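Bifunctional endo-1,4-beta-xylanase A (Neocallimastix patriciarum, PDB 2VG9) hydrolyses the beta-1,4-linked xylose backbone of xylan from within the chain, as a family 11 glycoside hydrolase with a beta jelly-roll fold. Local coordinates at residues A[3-6]-A[11-14]; A[19-24]-A[30-35]; A[113-116]-A[122-125]; A[116-121]-A[160-165]. All blocks are in the same frame, centred on the assembly; numbering follows the deposited sequence.

Contact 1. Residues A[3-6]-A[11-14]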
# COMPACT_ATOMS: atom_id res chain seq x y z
N PHE A 3 -4.95 17.83 5.28
CA PHE A 3 -3.50 17.94 5.21
C PHE A 3 -3.11 18.04 3.74
O PHE A 3 -3.51 17.18 2.95
CB PHE A 3 -2.87 16.70 5.81
CG PHE A 3 -3.20 16.53 7.27
CD1 PHE A 3 -2.53 17.29 8.23
CD2 PHE A 3 -4.21 15.65 7.67
CE1 PHE A 3 -2.87 17.16 9.58
CE2 PHE A 3 -4.53 15.51 9.01
CZ PHE A 3 -3.85 16.26 9.97
N THR A 4 -2.37 19.10 3.40
CA THR A 4 -2.06 19.45 2.02
C THR A 4 -0.57 19.32 1.78
O THR A 4 0.24 19.67 2.64
CB THR A 4 -2.56 20.87 1.67
OG1 THR A 4 -3.98 20.92 1.82
CG2 THR A 4 -2.24 21.23 0.19
N VAL A 5 -0.21 18.78 0.62
CA VAL A 5 1.20 18.66 0.26
C VAL A 5 1.50 19.29 -1.12
O VAL A 5 0.60 19.42 -1.96
CB VAL A 5 1.72 17.18 0.33
CG1 VAL A 5 1.68 16.63 1.78
CG2 VAL A 5 0.92 16.27 -0.66
N GLY A 6 2.75 19.69 -1.31
CA GLY A 6 3.19 20.28 -2.56
C GLY A 6 3.07 21.79 -2.61
O GLY A 6 3.26 22.40 -3.67
N GLN A 11 5.19 16.50 2.97
CA GLN A 11 4.74 15.33 3.72
C GLN A 11 4.03 15.73 5.00
O GLN A 11 4.34 16.77 5.59
CB GLN A 11 5.92 14.43 4.06
CG GLN A 11 5.56 13.13 4.79
CD GLN A 11 6.79 12.42 5.28
OE1 GLN A 11 7.78 13.07 5.65
NE2 GLN A 11 6.76 11.08 5.26
N HIS A 12 3.06 14.91 5.40
CA HIS A 12 2.46 14.94 6.74
C HIS A 12 2.19 13.49 7.13
O HIS A 12 1.60 12.71 6.35
CB HIS A 12 1.12 15.69 6.75
CG HIS A 12 1.21 17.13 6.38
ND1 HIS A 12 1.80 18.08 7.19
CD2 HIS A 12 0.76 17.80 5.29
CE1 HIS A 12 1.73 19.26 6.60
NE2 HIS A 12 1.08 19.13 5.46
N LYS A 13 2.61 13.11 8.33
CA LYS A 13 2.28 11.80 8.84
C LYS A 13 1.87 11.94 10.31
O LYS A 13 2.38 12.79 11.04
CB LYS A 13 3.43 10.79 8.66
CG LYS A 13 4.60 11.01 9.55
CD LYS A 13 5.68 9.92 9.41
CE LYS A 13 6.90 10.42 8.61
NZ LYS A 13 7.57 11.66 9.18
N GLY A 14 0.93 11.09 10.73
CA GLY A 14 0.45 11.13 12.09
C GLY A 14 -0.43 9.96 12.35
O GLY A 14 -0.40 8.95 11.62
O HOH W 1 0.76 21.50 4.74
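His12 reaches Phe3, Thr4 and Val5 across the edge of the beta jelly roll. Strands 3-5 and 11-14 belong to different sheets. The first is bonded through its backbone to strand 29-34, the second to strand 19-26. They run roughly antiparallel with their axes 6.9 Å apart. His12 and Val5 bridge them, partly onto backbone atoms.

The polar part is one weak hydrogen bond. His12 NE2 donates to Thr4 O at 3.0 Å. The oxygen sits at the edge of the imidazole, in its plane, but the bond is bent, 127° at the hydrogen. Water 1 also donates to Thr4 O. Its approach to His12 NE2 is too short to be trusted.

The rest is van der Waals contact. His12 CG stands anti to the carbonyl carbon (chi1 -62°), which carries the ring over to strand 3-5. Phe3 CD1 lies above one imidazole face, offset toward the rim, and the ring planes are tilted by 48°. With an alanine at His12, Thr4 O is likely to lose its ring donor and a gap to open beside Phe3 and Val5. Val5 CG1 touches two residues of the other strand, 3.7 Å from Gln11 N and 3.8 Å from His12 CD2.

Contact 2. Residues A[19-24]-A[30-35]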
# COMPACT_ATOMS: atom_id res chain seq x y z
N PHE A 19 -5.39 4.78 14.06
CA PHE A 19 -4.92 4.43 12.73
C PHE A 19 -3.96 5.47 12.19
O PHE A 19 -4.18 6.67 12.38
CB PHE A 19 -6.10 4.25 11.77
CG PHE A 19 -6.96 3.06 12.09
CD1 PHE A 19 -6.57 1.77 11.68
CD2 PHE A 19 -8.15 3.22 12.78
CE1 PHE A 19 -7.37 0.68 11.98
CE2 PHE A 19 -8.96 2.12 13.10
CZ PHE A 19 -8.57 0.86 12.71
N SER A 20 -2.87 5.04 11.55
CA SER A 20 -1.92 6.00 11.00
C SER A 20 -2.55 6.77 9.86
O SER A 20 -3.59 6.36 9.31
CB SER A 20 -0.65 5.29 10.47
OG SER A 20 -0.94 4.46 9.34
N TYR A 21 -1.92 7.89 9.50
CA TYR A 21 -2.15 8.52 8.22
C TYR A 21 -0.81 9.05 7.70
O TYR A 21 0.07 9.41 8.49
CB TYR A 21 -3.23 9.63 8.30
CG TYR A 21 -2.83 10.86 9.09
CD1 TYR A 21 -2.08 11.89 8.51
CD2 TYR A 21 -3.22 11.01 10.43
CE1 TYR A 21 -1.67 13.03 9.26
CE2 TYR A 21 -2.83 12.15 11.20
CZ TYR A 21 -2.07 13.14 10.61
OH TYR A 21 -1.71 14.25 11.34
N GLU A 22 -0.65 9.08 6.38
CA GLU A 22 0.55 9.59 5.74
C GLU A 22 0.18 10.08 4.34
O GLU A 22 -0.47 9.35 3.57
CB GLU A 22 1.63 8.49 5.67
CG GLU A 22 2.81 8.86 4.76
CD GLU A 22 4.02 7.95 4.94
OE1 GLU A 22 3.83 6.71 5.00
OE2 GLU A 22 5.17 8.49 5.00
N ILE A 23 0.56 11.31 4.03
CA ILE A 23 0.47 11.86 2.66
C ILE A 23 1.85 12.43 2.31
O ILE A 23 2.52 13.02 3.18
CB ILE A 23 -0.66 12.94 2.54
CG1 ILE A 23 -0.74 13.44 1.09
CG2 ILE A 23 -0.50 14.07 3.67
CD1 ILE A 23 -1.88 14.31 0.76
N TRP A 24 2.29 12.22 1.06
CA TRP A 24 3.61 12.67 0.63
C TRP A 24 3.58 12.95 -0.86
O TRP A 24 2.79 12.34 -1.61
CB TRP A 24 4.68 11.63 0.99
CG TRP A 24 6.02 11.81 0.32
CD1 TRP A 24 7.13 12.43 0.82
CD2 TRP A 24 6.37 11.35 -0.99
NE1 TRP A 24 8.14 12.40 -0.10
CE2 TRP A 24 7.70 11.73 -1.22
CE3 TRP A 24 5.69 10.66 -1.99
CZ2 TRP A 24 8.37 11.43 -2.41
CZ3 TRP A 24 6.33 10.38 -3.16
CH2 TRP A 24 7.66 10.77 -3.37
N GLY A 30 -1.44 17.79 -3.51
CA GLY A 30 -2.55 16.94 -3.13
C GLY A 30 -2.93 17.17 -1.68
O GLY A 30 -2.32 17.99 -0.99
N SER A 31 -3.93 16.43 -1.23
CA SER A 31 -4.40 16.57 0.12
C SER A 31 -5.08 15.29 0.56
O SER A 31 -5.46 14.46 -0.26
CB SER A 31 -5.33 17.77 0.24
OG SER A 31 -6.53 17.58 -0.48
N MET A 32 -5.15 15.11 1.88
CA MET A 32 -5.91 14.05 2.49
C MET A 32 -6.82 14.70 3.50
O MET A 32 -6.40 15.56 4.25
CB MET A 32 -4.99 13.05 3.22
CG MET A 32 -5.77 11.97 4.02
SD MET A 32 -4.73 10.84 5.00
CE MET A 32 -3.17 11.38 4.40
N THR A 33 -8.06 14.24 3.52
CA THR A 33 -9.04 14.67 4.54
C THR A 33 -9.38 13.44 5.33
O THR A 33 -9.88 12.47 4.77
CB THR A 33 -10.30 15.31 3.84
OG1 THR A 33 -9.88 16.47 3.08
CG2 THR A 33 -11.35 15.76 4.84
N LEU A 34 -9.10 13.46 6.63
CA LEU A 34 -9.45 12.34 7.53
C LEU A 34 -10.95 12.16 7.68
O LEU A 34 -11.68 13.14 7.62
CB LEU A 34 -8.88 12.56 8.94
CG LEU A 34 -7.40 12.84 9.10
CD1 LEU A 34 -7.04 12.94 10.59
CD2 LEU A 34 -6.55 11.78 8.38
N GLY A 35 -11.41 10.92 7.88
CA GLY A 35 -12.78 10.66 8.38
C GLY A 35 -12.59 9.89 9.68
O GLY A 35 -11.45 9.72 10.10
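Glu22 O meets Met32 CE at 3.5 Å, a plain van der Waals contact. The Glu22 side chain leaves the backbone away from strand 30-34, and its carboxylate is gripped through both oxygens. OE1 forms a salt bridge with Arg56, and OE2 accepts a hydrogen bond from Gln11 NE2. No hydrogen bond crosses between segments 19-24 and 30-35, so the contact itself is apolar.

Met32 lies at its centre. Its chain runs out straight to the sulfur and then bends sharply, with CE almost eclipsed about the last bond (chi3 -7°). The bend tucks the methyl under strand 19-24, where Met32 CE is 3.5 Å from Ile23 CB, which is tight for two carbons. Met32 SD rests 3.8 Å from Tyr21 CB. The sulfur is also 5.5 Å from the centre of the Tyr21 ring, 60° off its normal. This is an oblique Met-aromatic contact.

Ile23 and Met32 lie side by side, pointing opposite ways. Ile23 CD1 lands on the backbone of Ser31, just before Met32, at 3.4 Å from Ser31 CA, another close fit. At the other end Leu34 CD2 meets Tyr21 CG at 3.9 Å, with Leu34 roughly perpendicular to Tyr21. The Tyr21 ring also stacks with Phe3.

The contact joins the two sheets of the jelly roll face to face. Strand 19-26 lies between strands 11-16 and 52-60 in one sheet. Strand 29-34 lies between strands 2-5 and 40-45 in the other.

Contact 3. Residues A[113-116]-A[122-125]; sequences YIIE and VPDA
Ile115 and Pro123 meet beside the Phe160 ring, the flat group they both touch. The Pro123 ring lies on one side of that plate. The Tyr113 ring lies on the other, with its plane about 5° from that of Phe160. Between the two segments themselves no aromatic ring takes part, and the contact is one of aliphatic carbons.

Ile115 CD1 does the touching. It sits at the end of an extended branch, with CD1 anti to CA (chi2 -180°), and so reaches furthest toward the loop 122-125. There it meets Val122 CG2 at 3.6 Å. Ile115 CG2 comes to 4.2 Å from the same Val122 CG2. The two side chains pass alongside each other in opposite directions. Pro123 CD lies 4.3 Å from Ile115 CD1 and adds a looser touch.

Ile115 lies on strand 110-115, just before the chain turns a corner at Glu116. After the short strand 117-119 the chain comes back at Val122 and Pro123. The contact thus closes a local excursion of the chain back onto Ile115.

No hydrogen bond or charge pair crosses here. The contact rests on shape and on the burial of methyl and methylene groups, mostly Ile115 CD1 against Val122 CG2.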
# COMPACT_ATOMS: atom_id res chain seq x y z
N TYR A 113 2.58 -5.13 -1.52
CA TYR A 113 1.44 -4.51 -2.17
C TYR A 113 0.40 -5.58 -2.47
O TYR A 113 0.71 -6.62 -3.08
CB TYR A 113 1.83 -3.89 -3.50
CG TYR A 113 2.87 -2.82 -3.42
CD1 TYR A 113 2.53 -1.47 -3.43
CD2 TYR A 113 4.22 -3.17 -3.36
CE1 TYR A 113 3.53 -0.49 -3.35
CE2 TYR A 113 5.20 -2.22 -3.27
CZ TYR A 113 4.86 -0.89 -3.27
OH TYR A 113 5.89 0.01 -3.20
N ILE A 114 -0.83 -5.35 -2.05
CA ILE A 114 -1.91 -6.19 -2.52
C ILE A 114 -2.79 -5.26 -3.33
O ILE A 114 -3.56 -4.46 -2.78
CB ILE A 114 -2.70 -6.85 -1.36
CG1 ILE A 114 -1.77 -7.75 -0.52
CG2 ILE A 114 -3.87 -7.67 -1.90
CD1 ILE A 114 -2.36 -8.09 0.83
N ILE A 115 -2.64 -5.33 -4.66
CA ILE A 115 -3.21 -4.29 -5.52
C ILE A 115 -4.58 -4.69 -6.00
O ILE A 115 -4.73 -5.65 -6.75
CB ILE A 115 -2.28 -3.94 -6.71
CG1 ILE A 115 -0.86 -3.65 -6.21
CG2 ILE A 115 -2.87 -2.79 -7.54
CD1 ILE A 115 0.16 -3.28 -7.32
N GLU A 116 -5.57 -3.90 -5.56
CA GLU A 116 -6.99 -4.12 -5.83
C GLU A 116 -7.48 -3.46 -7.11
O GLU A 116 -8.38 -3.96 -7.78
CB GLU A 116 -7.81 -3.61 -4.64
CG GLU A 116 -7.51 -4.38 -3.38
CD GLU A 116 -8.15 -5.79 -3.42
OE1 GLU A 116 -9.38 -5.90 -3.19
OE2 GLU A 116 -7.42 -6.76 -3.70
N VAL A 122 0.60 -1.19 -13.98
CA VAL A 122 0.79 -1.86 -12.68
C VAL A 122 2.10 -2.65 -12.85
O VAL A 122 2.42 -3.03 -13.98
CB VAL A 122 -0.43 -2.77 -12.35
CG1 VAL A 122 -0.52 -3.97 -13.33
CG2 VAL A 122 -0.42 -3.28 -10.90
N PRO A 123 2.89 -2.80 -11.75
CA PRO A 123 4.03 -3.70 -11.75
C PRO A 123 3.68 -5.13 -12.18
O PRO A 123 2.56 -5.60 -11.94
CB PRO A 123 4.50 -3.70 -10.27
CG PRO A 123 4.06 -2.40 -9.76
CD PRO A 123 2.78 -2.06 -10.47
N ASP A 124 4.65 -5.79 -12.82
CA ASP A 124 4.48 -7.13 -13.31
C ASP A 124 5.84 -7.82 -13.46
O ASP A 124 6.88 -7.16 -13.61
CB ASP A 124 3.71 -7.10 -14.64
CG ASP A 124 3.19 -8.45 -15.06
OD1 ASP A 124 2.82 -9.29 -14.20
OD2 ASP A 124 3.10 -8.66 -16.29
N ALA A 125 5.83 -9.14 -13.34
CA ALA A 125 7.00 -9.96 -13.56
C ALA A 125 6.46 -11.38 -13.70
O ALA A 125 5.28 -11.65 -13.40
CB ALA A 125 8.00 -9.84 -12.37

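Contact 4. Residues A[116-121]-A[160-165]. With CD (cadmium ion), chain B.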
# COMPACT_ATOMS: atom_id res chain seq x y z
N GLU A 116 -5.57 -3.90 -5.56
CA GLU A 116 -6.99 -4.12 -5.83
C GLU A 116 -7.48 -3.46 -7.11
O GLU A 116 -8.38 -3.96 -7.78
CB GLU A 116 -7.81 -3.61 -4.64
CG GLU A 116 -7.51 -4.38 -3.38
CD GLU A 116 -8.15 -5.79 -3.42
OE1 GLU A 116 -9.38 -5.90 -3.19
OE2 GLU A 116 -7.42 -6.76 -3.70
N ASP A 117 -6.88 -2.33 -7.44
CA ASP A 117 -7.26 -1.55 -8.61
C ASP A 117 -6.05 -0.68 -8.96
O ASP A 117 -5.17 -0.41 -8.10
CB ASP A 117 -8.50 -0.68 -8.30
CG ASP A 117 -9.27 -0.23 -9.57
OD1 ASP A 117 -8.84 -0.49 -10.70
OD2 ASP A 117 -10.32 0.41 -9.43
N TRP A 118 -5.95 -0.35 -10.26
CA TRP A 118 -4.86 0.44 -10.79
C TRP A 118 -5.32 1.05 -12.12
O TRP A 118 -6.27 0.56 -12.75
CB TRP A 118 -3.58 -0.39 -11.05
CG TRP A 118 -3.82 -1.62 -11.91
CD1 TRP A 118 -4.15 -2.88 -11.47
CD2 TRP A 118 -3.78 -1.69 -13.36
NE1 TRP A 118 -4.30 -3.73 -12.55
CE2 TRP A 118 -4.07 -3.03 -13.71
CE3 TRP A 118 -3.52 -0.75 -14.38
CZ2 TRP A 118 -4.12 -3.46 -15.07
CZ3 TRP A 118 -3.58 -1.18 -15.74
CH2 TRP A 118 -3.89 -2.53 -16.06
N VAL A 119 -4.62 2.09 -12.54
CA VAL A 119 -4.95 2.72 -13.81
C VAL A 119 -3.69 2.88 -14.65
O VAL A 119 -2.64 3.30 -14.14
CB VAL A 119 -5.68 4.06 -13.63
CG1 VAL A 119 -5.98 4.72 -15.02
CG2 VAL A 119 -7.00 3.85 -12.81
N ASP A 120 -3.80 2.44 -15.93
CA ASP A 120 -2.79 2.59 -17.01
C ASP A 120 -1.58 1.66 -16.90
O ASP A 120 -1.06 1.20 -17.91
CB ASP A 120 -2.29 4.04 -17.15
CG ASP A 120 -3.33 4.98 -17.69
OD1 ASP A 120 -4.25 4.55 -18.40
OD2 ASP A 120 -3.25 6.17 -17.38
N TRP A 121 -1.13 1.40 -15.68
CA TRP A 121 0.07 0.59 -15.49
C TRP A 121 0.11 0.03 -14.08
O TRP A 121 -0.25 0.71 -13.12
CB TRP A 121 1.34 1.42 -15.73
CG TRP A 121 2.64 0.66 -15.62
CD1 TRP A 121 3.28 -0.03 -16.64
CD2 TRP A 121 3.47 0.53 -14.47
NE1 TRP A 121 4.45 -0.58 -16.16
CE2 TRP A 121 4.59 -0.25 -14.84
CE3 TRP A 121 3.38 1.00 -13.15
CZ2 TRP A 121 5.60 -0.57 -13.93
CZ3 TRP A 121 4.39 0.67 -12.25
CH2 TRP A 121 5.48 -0.11 -12.65
N PHE A 160 4.27 -8.74 -4.23
CA PHE A 160 3.04 -8.32 -4.92
C PHE A 160 2.05 -9.43 -5.02
O PHE A 160 2.43 -10.56 -5.32
CB PHE A 160 3.34 -7.90 -6.39
CG PHE A 160 4.16 -6.63 -6.49
CD1 PHE A 160 3.51 -5.39 -6.55
CD2 PHE A 160 5.58 -6.68 -6.52
CE1 PHE A 160 4.25 -4.18 -6.62
CE2 PHE A 160 6.33 -5.50 -6.62
CZ PHE A 160 5.67 -4.24 -6.66
N SER A 161 0.78 -9.08 -4.79
CA SER A 161 -0.40 -9.79 -5.25
C SER A 161 -1.17 -8.77 -6.08
O SER A 161 -1.58 -7.72 -5.58
CB SER A 161 -1.31 -10.15 -4.08
OG SER A 161 -0.84 -11.24 -3.34
N VAL A 162 -1.42 -9.10 -7.34
CA VAL A 162 -2.17 -8.18 -8.17
C VAL A 162 -3.51 -8.83 -8.49
O VAL A 162 -3.54 -9.89 -9.13
CB VAL A 162 -1.38 -7.83 -9.45
CG1 VAL A 162 -2.22 -6.93 -10.39
CG2 VAL A 162 -0.04 -7.19 -9.05
N ARG A 163 -4.60 -8.21 -8.05
CA ARG A 163 -5.95 -8.71 -8.33
C ARG A 163 -6.25 -8.64 -9.83
O ARG A 163 -6.08 -7.58 -10.46
CB ARG A 163 -7.02 -7.90 -7.59
CG ARG A 163 -8.37 -8.60 -7.55
CD ARG A 163 -9.43 -7.82 -6.76
NE ARG A 163 -10.77 -8.43 -6.87
CZ ARG A 163 -11.23 -9.37 -6.05
NH1 ARG A 163 -10.47 -9.79 -5.05
NH2 ARG A 163 -12.46 -9.86 -6.18
N GLN A 164 -6.70 -9.77 -10.39
CA GLN A 164 -6.95 -9.87 -11.83
C GLN A 164 -8.21 -9.11 -12.26
O GLN A 164 -8.24 -8.51 -13.34
CB GLN A 164 -6.92 -11.33 -12.31
CG GLN A 164 -5.53 -11.99 -12.05
CD GLN A 164 -4.41 -11.20 -12.72
OE1 GLN A 164 -3.63 -10.48 -12.07
NE2 GLN A 164 -4.35 -11.28 -14.01
N GLN A 165 -9.23 -9.10 -11.39
CA GLN A 165 -10.50 -8.39 -11.64
C GLN A 165 -10.49 -7.16 -10.72
O GLN A 165 -10.70 -7.30 -9.51
CB GLN A 165 -11.67 -9.32 -11.29
CG GLN A 165 -13.05 -8.91 -11.87
CD GLN A 165 -14.28 -9.64 -11.21
OE1 GLN A 165 -14.14 -10.72 -10.58
NE2 GLN A 165 -15.49 -9.03 -11.36
CD CD B . -5.34 6.53 -18.68
O HOH W 2 -5.29 -6.41 -12.93
O HOH W 3 -6.10 8.22 -17.08
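The contact lies at a classic beta bulge, where Glu116 and Asp117 both face Leu93. Here Glu116 packs on Arg163 at a corner of the chain. The Glu116 side chain starts away from segment 160-165 and bends back at chi2 (-74°). Glu116 OE2 then lies 3.8 Å from the delta carbon of Arg163, on the aliphatic shaft of an extended arginine. Glu116 OE1 stays 4.4 Å from Arg163 NH1, well out of the guanidinium plane, and the two groups are turned 65° apart. Charge attraction is likely, but no N-H points at the oxygen.

The carboxylate is gripped from elsewhere. OE1 has a salt bridge to Arg167 and a hydrogen bond with Tyr77, and OE2 one with Tyr137, which also bonds Arg163 NH1. Were Glu116 a leucine, Arg167 would probably lose its charged mate and both tyrosine hydroxyls this partner.

Further along, Trp118 NE1 lies 4.4 Å from Val162 CG1. Water 2 accepts from Trp118 NE1 at 2.9 Å, in the indole plane, and donates to Arg163 O at 2.8 Å. Beyond that, Asp120 binds the cadmium ion through OD1 (2.3 Å) and OD2 (2.5 Å), with water 3 as a further ligand.

No direct hydrogen bond crosses. The segments touch through aliphatic groups, and their polar links run through Tyr137 and a water.

In the fold
The four contacts form two clusters. Contacts 1 and 2 have centres about 7 Å apart and touch directly. Each links the six-stranded sheet to the larger mixed sheet. Backbone hydrogen bonds tie them together: Val5 N to Gly30 O in one sheet, Gly14 O to Tyr21 N in the other. Contacts 3 and 4 have centres about 5 Å apart and share Glu116. Strands 110-115 and 153-163 run parallel there, bonded through Ile115 to Ser161 and Arg163. Centres of contacts 1 and 2 lie about 22 to 26 Å from those of contacts 3 and 4. Contacts 1, 2 and 3 follow in series, and contact 4 then reaches much further along the chain. The mixed sheet reaches all four, so it connects the N-terminal strands with the corner at Glu116.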